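Local atomic coordinates of ribonucleoside-diphosphate reductase, alpha chain (Actinobacillus ureae ATCC 25976, PDB entry 6DQX), a protein that probably reduces ribonucleoside diphosphates to deoxyribonucleoside diphosphates, serving as the catalytic alpha subunit of a class Id ribonucleotide reductase. Residues A[56-61]-A[72-77]; A[63-69]-A[314-318]; A[388-392]-A[405-411]. One frame throughout, in Å; residues are numbered along the deposited sequence.

Read from the N terminus, interaction 1 closes first: helix 52-67 turns back on helix 72-82, so that residues 56-61 meet 72-77 across a short connection. Interaction 2 crosses it, because 63-69 lies between those two segments and pairs with 314-318, far along the chain on helix 308-327. The two contacts share helix 52-67 and touch directly, Ala73 N lying 2.8 Å from Glu64 OE1 in a probable hydrogen bond. Interaction 3 follows in series and closes the loop that leaves helix 367-395. It joins interaction 2 through the Asp317-Arg407 salt bridge, which ties the N-terminal helices 52-67 and 72-82, by way of helix 308-327, to the long helix 367-395 and its loop.

Interaction 1: residues A[56-61]-A[72-77]; sequences IRFIAE and YADKFY
Ala60 and Ala73 face each other at the centre of this helix pair, with Ala60 CB 4.1 Å from Ala73 CB. With only methyl groups at the point of closest approach, the axes come to 8.5 Å, the helices running roughly antiparallel at 136°. Ala60 CB also rests 3.7 Å from Phe76 CD1, and the same ring receives the CG2 methyl of Ile59. On the other flank Ile56 CG2 packs at 3.9 Å against Tyr77 CD1, the two side chains crossing at about a right angle. Farther out, Arg57 departs from its helix with CG trans to the backbone N (chi1 178°), then bends at chi2 and chi3 and folds over Tyr77. Its guanidinium stacks on one ring face with planes 20° apart, NH1 over the ring centre and CZ 3.9 Å from the centroid, a cation-pi contact. At the rim one water accepts from Arg57 NH1 at 2.8 Å and donates to both Glu61 OE2 and Asp74 OD1. No direct hydrogen bond links the two segments. Their cohesion therefore rests on apolar packing, a cation-pi stack and a water shared by two carboxylates, whose mutual repulsion it and the nearby Arg57 charge probably ease.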
loop_
_atom_site.group_PDB
_atom_site.type_symbol
_atom_site.label_atom_id
_atom_site.label_comp_id
_atom_site.label_asym_id
_atom_site.label_seq_id
_atom_site.Cartn_x
_atom_site.Cartn_y
_atom_site.Cartn_z
ATOM N N ILE A 56 10.036 -35.268 8.479
ATOM C CA ILE A 56 10.084 -35.982 7.188
ATOM C C ILE A 56 9.039 -37.090 7.153
ATOM O O ILE A 56 8.321 -37.257 6.174
ATOM C CB ILE A 56 11.489 -36.527 6.883
ATOM C CG1 ILE A 56 12.485 -35.373 6.687
ATOM C CG2 ILE A 56 11.473 -37.457 5.682
ATOM C CD1 ILE A 56 13.925 -35.798 6.898
ATOM N N ARG A 57 8.969 -37.868 8.228
ATOM C CA ARG A 57 7.940 -38.878 8.340
ATOM C C ARG A 57 6.532 -38.300 8.232
ATOM O O ARG A 57 5.682 -38.886 7.561
ATOM C CB ARG A 57 8.096 -39.657 9.673
ATOM C CG ARG A 57 7.015 -40.716 9.909
ATOM C CD ARG A 57 7.322 -41.976 9.104
ATOM N NE ARG A 57 8.366 -42.804 9.749
ATOM C CZ ARG A 57 9.095 -43.757 9.142
ATOM N NH1 ARG A 57 8.942 -44.048 7.839
ATOM N NH2 ARG A 57 10.009 -44.424 9.840
ATOM N N PHE A 58 6.255 -37.197 8.940
ATOM C CA PHE A 58 4.946 -36.562 8.884
ATOM C C PHE A 58 4.608 -36.125 7.452
ATOM O O PHE A 58 3.500 -36.331 6.987
ATOM C CB PHE A 58 4.872 -35.347 9.812
ATOM C CG PHE A 58 3.573 -34.604 9.725
ATOM C CD1 PHE A 58 2.476 -35.014 10.470
ATOM C CD2 PHE A 58 3.438 -33.504 8.884
ATOM C CE1 PHE A 58 1.274 -34.325 10.394
ATOM C CE2 PHE A 58 2.244 -32.820 8.793
ATOM C CZ PHE A 58 1.155 -33.234 9.537
ATOM N N ILE A 59 5.579 -35.523 6.778
ATOM C CA ILE A 59 5.370 -35.053 5.383
ATOM C C ILE A 59 5.023 -36.233 4.464
ATOM O O ILE A 59 4.055 -36.158 3.689
ATOM C CB ILE A 59 6.613 -34.291 4.880
ATOM C CG1 ILE A 59 6.690 -32.943 5.570
ATOM C CG2 ILE A 59 6.597 -34.138 3.350
ATOM C CD1 ILE A 59 7.999 -32.204 5.381
ATOM N N ALA A 60 5.797 -37.318 4.578
ATOM C CA ALA A 60 5.569 -38.543 3.786
ATOM C C ALA A 60 4.183 -39.127 4.034
ATOM O O ALA A 60 3.468 -39.474 3.094
ATOM C CB ALA A 60 6.609 -39.593 4.125
ATOM N N GLU A 61 3.808 -39.248 5.312
ATOM C CA GLU A 61 2.511 -39.840 5.663
ATOM C C GLU A 61 1.361 -38.927 5.258
ATOM O O GLU A 61 0.312 -39.401 4.841
ATOM C CB GLU A 61 2.436 -40.156 7.169
ATOM C CG GLU A 61 3.385 -41.260 7.615
ATOM C CD GLU A 61 2.992 -42.658 7.135
ATOM O OE1 GLU A 61 1.819 -42.887 6.744
ATOM O OE2 GLU A 61 3.880 -43.540 7.135
ATOM N N TYR A 72 2.829 -45.300 -0.560
ATOM C CA TYR A 72 3.462 -44.082 -1.047
ATOM C C TYR A 72 4.459 -43.490 -0.036
ATOM O O TYR A 72 5.586 -43.145 -0.408
ATOM C CB TYR A 72 2.413 -43.053 -1.482
ATOM C CG TYR A 72 3.069 -41.807 -2.011
ATOM C CD1 TYR A 72 3.450 -41.707 -3.348
ATOM C CD2 TYR A 72 3.363 -40.741 -1.157
ATOM C CE1 TYR A 72 4.079 -40.550 -3.816
ATOM C CE2 TYR A 72 3.997 -39.607 -1.620
ATOM C CZ TYR A 72 4.345 -39.522 -2.959
ATOM O OH TYR A 72 4.990 -38.403 -3.418
ATOM N N ALA A 73 4.037 -43.364 1.229
ATOM C CA ALA A 73 4.868 -42.763 2.279
ATOM C C ALA A 73 6.224 -43.433 2.412
ATOM O O ALA A 73 7.245 -42.750 2.491
ATOM C CB ALA A 73 4.144 -42.778 3.621
ATOM N N ASP A 74 6.240 -44.763 2.423
ATOM C CA ASP A 74 7.500 -45.493 2.554
ATOM C C ASP A 74 8.408 -45.304 1.331
ATOM O O ASP A 74 9.629 -45.219 1.485
ATOM C CB ASP A 74 7.268 -46.987 2.848
ATOM C CG ASP A 74 6.749 -47.235 4.262
ATOM O OD1 ASP A 74 6.885 -46.362 5.156
ATOM O OD2 ASP A 74 6.176 -48.313 4.474
ATOM N N LYS A 75 7.808 -45.180 0.154
ATOM C CA LYS A 75 8.588 -44.866 -1.068
ATOM C C LYS A 75 9.186 -43.479 -0.977
ATOM O O LYS A 75 10.385 -43.310 -1.163
ATOM C CB LYS A 75 7.742 -44.980 -2.325
ATOM C CG LYS A 75 7.702 -46.377 -2.912
ATOM C CD LYS A 75 7.099 -46.404 -4.314
ATOM C CE LYS A 75 8.017 -45.796 -5.375
ATOM N NZ LYS A 75 9.185 -46.645 -5.777
ATOM N N PHE A 76 8.343 -42.488 -0.659
ATOM C CA PHE A 76 8.838 -41.123 -0.482
ATOM C C PHE A 76 9.908 -41.046 0.611
ATOM O O PHE A 76 10.956 -40.419 0.427
ATOM C CB PHE A 76 7.657 -40.197 -0.186
ATOM C CG PHE A 76 8.033 -38.759 -0.031
ATOM C CD1 PHE A 76 8.370 -38.256 1.212
ATOM C CD2 PHE A 76 7.950 -37.884 -1.109
ATOM C CE1 PHE A 76 8.702 -36.919 1.374
ATOM C CE2 PHE A 76 8.263 -36.545 -0.955
ATOM C CZ PHE A 76 8.625 -36.059 0.289
ATOM N N TYR A 77 9.662 -41.704 1.746
ATOM C CA TYR A 77 10.619 -41.721 2.853
ATOM C C TYR A 77 11.958 -42.345 2.436
ATOM O O TYR A 77 13.029 -41.788 2.733
ATOM C CB TYR A 77 10.019 -42.457 4.065
ATOM C CG TYR A 77 10.832 -42.325 5.339
ATOM C CD1 TYR A 77 10.697 -41.203 6.162
ATOM C CD2 TYR A 77 11.724 -43.315 5.728
ATOM C CE1 TYR A 77 11.433 -41.085 7.333
ATOM C CE2 TYR A 77 12.468 -43.201 6.901
ATOM C CZ TYR A 77 12.308 -42.080 7.699
ATOM O OH TYR A 77 13.028 -41.950 8.864
HETATM O O HOH W 1 6.779 -43.462 6.095
#

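Interaction 2: residues A[63-69]-A[314-318]; sequences AEHKLGI and YFLDV. With MG (magnesium ion), chain E; EDO (1,2-ethanediol), chain F.
Next to Val318, whose CG2 packs on Ala63 CB at 4.1 Å, Asp317 OD2 is gripped twice: a bound 1,2-ethanediol donates to it from O2 at 2.6 Å, and Arg407 NE forms a salt bridge with it. The other carboxylate oxygen, OD1, is held by Arg344 and by the amide of Asn408. With both oxygens engaged, the carboxylate is fixed in rotation and its charge is probably well compensated. The diol, most likely a crystallisation additive, sits near the seam, its O1 also close to Val318 CG1.

Between the segments themselves the contact is apolar. Ala63 CB meets the edge of the Phe315 ring, 3.8 Å from CD1. Leu67 reaches across with CD1 at 4.3 Å from Tyr314 CB. Gly68 then leaves the helix with positive phi (65°), and the turn brings Ile69 back toward the partner helix. Ile69 CD1 lies in the plane of the Tyr314 ring, 3.7 Å from CE2, an approach to the ring edge. The Tyr314 hydroxyl bonds instead to Glu390. On another side of helix 52-67, His65 holds a magnesium ion through ND1 at 2.5 Å, and a water is a second ligand, 2.0 Å from the metal.

The helices cross at 77° with axes 9.9 Å apart, steep enough that few residues of each can meet. Around them, Phe315 meets Phe76 of helix 72-82 and Tyr72 of that helix also packs on Ala63 and Leu67. Tyr314 and Asp317 lean on Leu391 of helix 367-395, while Leu316 turns to Ile91 of helix 89-94 and to Cys291 and Ser293 of strand 288-296.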
loop_
_atom_site.group_PDB
_atom_site.type_symbol
_atom_site.label_atom_id
_atom_site.label_comp_id
_atom_site.label_asym_id
_atom_site.label_seq_id
_atom_site.Cartn_x
_atom_site.Cartn_y
_atom_site.Cartn_z
ATOM N N ALA A 63 1.320 -36.778 2.782
ATOM C CA ALA A 63 1.218 -36.921 1.319
ATOM C C ALA A 63 0.505 -38.223 0.916
ATOM O O ALA A 63 -0.398 -38.201 0.092
ATOM C CB ALA A 63 2.591 -36.833 0.687
ATOM N N GLU A 64 0.894 -39.348 1.520
ATOM C CA GLU A 64 0.196 -40.609 1.265
ATOM C C GLU A 64 -1.295 -40.489 1.549
ATOM O O GLU A 64 -2.127 -40.933 0.756
ATOM C CB GLU A 64 0.776 -41.759 2.116
ATOM C CG GLU A 64 -0.063 -43.040 2.008
ATOM C CD GLU A 64 0.606 -44.274 2.593
ATOM O OE1 GLU A 64 1.790 -44.562 2.281
ATOM O OE2 GLU A 64 -0.095 -44.996 3.333
ATOM N N HIS A 65 -1.634 -39.905 2.681
ATOM C CA HIS A 65 -3.030 -39.766 3.058
ATOM C C HIS A 65 -3.817 -38.961 2.014
ATOM O O HIS A 65 -4.879 -39.387 1.593
ATOM C CB HIS A 65 -3.180 -39.157 4.446
ATOM C CG HIS A 65 -4.593 -39.156 4.917
ATOM N ND1 HIS A 65 -5.258 -40.313 5.273
ATOM C CD2 HIS A 65 -5.495 -38.152 5.022
ATOM C CE1 HIS A 65 -6.501 -40.013 5.606
ATOM N NE2 HIS A 65 -6.669 -38.710 5.466
ATOM N N LYS A 66 -3.259 -37.845 1.555
ATOM C CA LYS A 66 -3.922 -37.007 0.543
ATOM C C LYS A 66 -3.986 -37.620 -0.844
ATOM O O LYS A 66 -4.955 -37.372 -1.584
ATOM C CB LYS A 66 -3.279 -35.610 0.485
ATOM C CG LYS A 66 -3.373 -34.840 1.794
ATOM C CD LYS A 66 -4.818 -34.504 2.129
ATOM C CE LYS A 66 -4.918 -33.715 3.410
ATOM N NZ LYS A 66 -6.258 -33.080 3.485
ATOM N N LEU A 67 -2.979 -38.420 -1.210
ATOM C CA LEU A 67 -2.990 -39.138 -2.490
ATOM C C LEU A 67 -3.926 -40.335 -2.474
ATOM O O LEU A 67 -4.380 -40.758 -3.529
ATOM C CB LEU A 67 -1.589 -39.636 -2.865
ATOM C CG LEU A 67 -0.634 -38.534 -3.321
ATOM C CD1 LEU A 67 0.832 -38.960 -3.271
ATOM C CD2 LEU A 67 -1.033 -38.057 -4.716
ATOM N N GLY A 68 -4.147 -40.924 -1.293
ATOM C CA GLY A 68 -4.882 -42.197 -1.183
ATOM C C GLY A 68 -4.174 -43.375 -1.821
ATOM O O GLY A 68 -4.819 -44.304 -2.299
ATOM N N ILE A 69 -2.842 -43.352 -1.844
ATOM C CA ILE A 69 -2.059 -44.398 -2.504
ATOM C C ILE A 69 -1.284 -45.212 -1.472
ATOM O O ILE A 69 -0.337 -44.703 -0.856
ATOM C CB ILE A 69 -1.069 -43.821 -3.556
ATOM C CG1 ILE A 69 -1.831 -43.061 -4.641
ATOM C CG2 ILE A 69 -0.223 -44.928 -4.176
ATOM C CD1 ILE A 69 -0.949 -42.320 -5.632
ATOM N N TYR A 314 4.277 -36.499 -8.058
ATOM C CA TYR A 314 3.072 -36.814 -7.276
ATOM C C TYR A 314 3.029 -35.967 -6.016
ATOM O O TYR A 314 1.984 -35.416 -5.670
ATOM C CB TYR A 314 3.040 -38.280 -6.881
ATOM C CG TYR A 314 2.478 -39.232 -7.913
ATOM C CD1 TYR A 314 2.895 -39.206 -9.241
ATOM C CD2 TYR A 314 1.527 -40.183 -7.544
ATOM C CE1 TYR A 314 2.389 -40.110 -10.170
ATOM C CE2 TYR A 314 1.009 -41.083 -8.462
ATOM C CZ TYR A 314 1.444 -41.050 -9.766
ATOM O OH TYR A 314 0.941 -41.965 -10.656
ATOM N N PHE A 315 4.187 -35.813 -5.373
ATOM C CA PHE A 315 4.262 -35.035 -4.132
ATOM C C PHE A 315 3.930 -33.578 -4.384
ATOM O O PHE A 315 3.153 -32.973 -3.632
ATOM C CB PHE A 315 5.643 -35.158 -3.479
ATOM C CG PHE A 315 5.808 -34.312 -2.262
ATOM C CD1 PHE A 315 5.131 -34.646 -1.113
ATOM C CD2 PHE A 315 6.650 -33.187 -2.263
ATOM C CE1 PHE A 315 5.268 -33.880 0.031
ATOM C CE2 PHE A 315 6.799 -32.425 -1.127
ATOM C CZ PHE A 315 6.124 -32.786 0.030
ATOM N N LEU A 316 4.518 -33.005 -5.430
ATOM C CA LEU A 316 4.255 -31.610 -5.776
ATOM C C LEU A 316 2.794 -31.370 -6.158
ATOM O O LEU A 316 2.216 -30.332 -5.824
ATOM C CB LEU A 316 5.206 -31.149 -6.868
ATOM C CG LEU A 316 6.664 -31.009 -6.392
ATOM C CD1 LEU A 316 7.520 -30.502 -7.519
ATOM C CD2 LEU A 316 6.796 -30.078 -5.182
ATOM N N ASP A 317 2.161 -32.357 -6.786
ATOM C CA ASP A 317 0.738 -32.212 -7.064
ATOM C C ASP A 317 -0.102 -32.160 -5.790
ATOM O O ASP A 317 -1.023 -31.370 -5.715
ATOM C CB ASP A 317 0.232 -33.293 -7.994
ATOM C CG ASP A 317 -1.108 -32.952 -8.592
ATOM O OD1 ASP A 317 -1.221 -31.874 -9.214
ATOM O OD2 ASP A 317 -2.060 -33.756 -8.457
ATOM N N VAL A 318 0.211 -32.973 -4.784
ATOM C CA VAL A 318 -0.544 -32.863 -3.509
ATOM C C VAL A 318 -0.234 -31.592 -2.743
ATOM O O VAL A 318 -1.096 -31.075 -2.040
ATOM C CB VAL A 318 -0.378 -34.082 -2.576
ATOM C CG1 VAL A 318 -0.841 -35.301 -3.277
ATOM C CG2 VAL A 318 1.023 -34.306 -2.077
HETATM MG MG MG E . -4.294 -42.261 6.550
HETATM C C1 EDO F . -4.530 -35.312 -4.616
HETATM O O1 EDO F . -4.334 -34.173 -3.764
HETATM C C2 EDO F . -3.652 -35.251 -5.854
HETATM O O2 EDO F . -3.703 -33.964 -6.457
HETATM O O HOH W 2 -2.860 -42.620 5.211
#

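Interaction 3: residues A[388-392]-A[405-411]; sequences SQELA and GRRNTTL. With EDO (1,2-ethanediol), chain F.
Ser388 meets the loop 405-411 through both of its oxygens. Its hydroxyl donates to Asn408 OD1 at 2.7 Å, arriving 19° out of the amide carbonyl plane; with OG trans to the backbone N (chi1 -166°), the group is directed to the loop. Its backbone oxygen accepts Arg407 N at 3.1 Å while still taking the intrahelical bond from Ala392 N, and the two donors come from opposite faces of the carbonyl plane. Arg407 N also makes a weak bond to Ser388 OG.

Carbon contacts fill in round these bonds. Ala392 CB presses on the peptide between Arg406 and Arg407, 3.5 Å from Arg406 C, and Leu391 CB meets Arg407 CB at 3.7 Å. Leu411 CD1 covers Ser388 CB at 3.9 Å. At the helix flank, Gln389 CA points its hydrogen at Gly405 O, and a water donates to both Gln389 O and Gly405 O.

The setting is that of the ribonucleotide reductase alpha/beta barrel: the loop returns along the helix it has just left, and Leu411 then pairs by backbone bonds with Leu348 of strand 347-351.

Farther out, the groups that touch the helix are themselves held. The ND2 of Asn408 bonds to Arg344 O and Asp317 OD1, which fixes the amide with OD1 turned to Ser388. Arg406 clasps its own loop, NH2 donating to Thr409 O at 2.9 Å in a nearly straight bond (163°). Arg407 bends at chi2 and spreads its guanidinium: NH1 donates to Gly396 O, and NH2 donates to the 1,2-ethanediol O2 at 3.0 Å, the diol lying at the guanidinium edge.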
loop_
_atom_site.group_PDB
_atom_site.type_symbol
_atom_site.label_atom_id
_atom_site.label_comp_id
_atom_site.label_asym_id
_atom_site.label_seq_id
_atom_site.Cartn_x
_atom_site.Cartn_y
_atom_site.Cartn_z
ATOM N N SER A 388 2.707 -36.838 -14.664
ATOM C CA SER A 388 1.583 -35.896 -14.778
ATOM C C SER A 388 0.424 -36.523 -15.566
ATOM O O SER A 388 -0.737 -36.327 -15.230
ATOM C CB SER A 388 2.003 -34.612 -15.470
ATOM O OG SER A 388 1.027 -33.611 -15.284
ATOM N N GLN A 389 0.763 -37.306 -16.588
ATOM C CA GLN A 389 -0.254 -38.095 -17.324
ATOM C C GLN A 389 -0.974 -39.111 -16.437
ATOM O O GLN A 389 -2.191 -39.206 -16.490
ATOM C CB GLN A 389 0.381 -38.787 -18.546
ATOM C CG GLN A 389 0.826 -37.812 -19.640
ATOM C CD GLN A 389 1.772 -38.427 -20.659
ATOM O OE1 GLN A 389 2.341 -39.481 -20.438
ATOM N NE2 GLN A 389 1.951 -37.753 -21.764
ATOM N N GLU A 390 -0.235 -39.852 -15.605
ATOM C CA GLU A 390 -0.814 -40.806 -14.645
ATOM C C GLU A 390 -1.697 -40.101 -13.608
ATOM O O GLU A 390 -2.787 -40.589 -13.250
ATOM C CB GLU A 390 0.270 -41.574 -13.877
ATOM C CG GLU A 390 1.163 -42.451 -14.743
ATOM C CD GLU A 390 2.465 -42.884 -14.079
ATOM O OE1 GLU A 390 2.790 -42.501 -12.911
ATOM O OE2 GLU A 390 3.192 -43.633 -14.754
ATOM N N LEU A 391 -1.219 -38.952 -13.132
ATOM C CA LEU A 391 -2.007 -38.145 -12.214
ATOM C C LEU A 391 -3.351 -37.693 -12.791
ATOM O O LEU A 391 -4.332 -37.610 -12.055
ATOM C CB LEU A 391 -1.216 -36.922 -11.745
ATOM C CG LEU A 391 -0.077 -37.171 -10.767
ATOM C CD1 LEU A 391 0.882 -35.962 -10.732
ATOM C CD2 LEU A 391 -0.602 -37.495 -9.367
ATOM N N ALA A 392 -3.398 -37.347 -14.083
ATOM C CA ALA A 392 -4.662 -36.972 -14.707
ATOM C C ALA A 392 -5.631 -38.173 -14.798
ATOM O O ALA A 392 -6.838 -38.010 -14.615
ATOM C CB ALA A 392 -4.425 -36.382 -16.080
ATOM N N GLY A 405 -4.581 -34.272 -21.532
ATOM C CA GLY A 405 -4.022 -35.552 -21.107
ATOM C C GLY A 405 -2.994 -35.535 -19.992
ATOM O O GLY A 405 -2.308 -36.542 -19.777
ATOM N N ARG A 406 -2.872 -34.411 -19.272
ATOM C CA ARG A 406 -2.063 -34.372 -18.064
ATOM C C ARG A 406 -2.714 -33.486 -17.016
ATOM O O ARG A 406 -3.682 -32.777 -17.307
ATOM C CB ARG A 406 -0.639 -33.918 -18.367
ATOM C CG ARG A 406 -0.511 -32.497 -18.890
ATOM C CD ARG A 406 0.963 -32.126 -19.031
ATOM N NE ARG A 406 1.073 -30.719 -19.412
ATOM C CZ ARG A 406 0.797 -30.197 -20.610
ATOM N NH1 ARG A 406 0.419 -30.953 -21.643
ATOM N NH2 ARG A 406 0.922 -28.879 -20.800
ATOM N N ARG A 407 -2.160 -33.580 -15.813
ATOM C CA ARG A 407 -2.677 -32.932 -14.607
ATOM C C ARG A 407 -2.155 -31.486 -14.412
ATOM O O ARG A 407 -2.820 -30.671 -13.744
ATOM C CB ARG A 407 -2.237 -33.797 -13.419
ATOM C CG ARG A 407 -2.652 -33.364 -12.023
ATOM C CD ARG A 407 -4.070 -33.731 -11.726
ATOM N NE ARG A 407 -4.362 -33.596 -10.299
ATOM C CZ ARG A 407 -5.567 -33.366 -9.801
ATOM N NH1 ARG A 407 -6.619 -33.254 -10.603
ATOM N NH2 ARG A 407 -5.723 -33.238 -8.491
ATOM N N ASN A 408 -0.954 -31.214 -14.928
ATOM C CA ASN A 408 -0.160 -30.013 -14.621
ATOM C C ASN A 408 0.289 -29.320 -15.887
ATOM O O ASN A 408 0.819 -29.957 -16.789
ATOM C CB ASN A 408 1.061 -30.440 -13.851
ATOM C CG ASN A 408 0.707 -31.351 -12.702
ATOM O OD1 ASN A 408 0.883 -32.578 -12.791
ATOM N ND2 ASN A 408 0.129 -30.777 -11.640
ATOM N N THR A 409 0.080 -28.002 -15.972
ATOM C CA THR A 409 0.377 -27.289 -17.216
ATOM C C THR A 409 1.869 -27.285 -17.505
ATOM O O THR A 409 2.293 -27.431 -18.673
ATOM C CB THR A 409 -0.144 -25.839 -17.225
ATOM O OG1 THR A 409 0.355 -25.154 -16.077
ATOM C CG2 THR A 409 -1.656 -25.809 -17.264
ATOM N N THR A 410 2.646 -27.151 -16.427
ATOM C CA THR A 410 4.089 -27.224 -16.453
ATOM C C THR A 410 4.564 -28.163 -15.349
ATOM O O THR A 410 3.900 -28.321 -14.324
ATOM C CB THR A 410 4.738 -25.825 -16.227
ATOM O OG1 THR A 410 4.432 -25.360 -14.899
ATOM C CG2 THR A 410 4.235 -24.855 -17.296
ATOM N N LEU A 411 5.722 -28.768 -15.570
ATOM C CA LEU A 411 6.342 -29.709 -14.663
ATOM C C LEU A 411 7.712 -29.285 -14.114
ATOM O O LEU A 411 8.026 -29.651 -12.970
ATOM C CB LEU A 411 6.509 -31.069 -15.354
ATOM C CG LEU A 411 5.268 -31.980 -15.420
ATOM C CD1 LEU A 411 4.704 -32.223 -14.012
ATOM C CD2 LEU A 411 4.208 -31.437 -16.341
HETATM C C1 EDO F . -4.530 -35.312 -4.616
HETATM O O1 EDO F . -4.334 -34.173 -3.764
HETATM C C2 EDO F . -3.652 -35.251 -5.854
HETATM O O2 EDO F . -3.703 -33.964 -6.457
HETATM O O HOH W 3 -3.804 -39.027 -18.725
#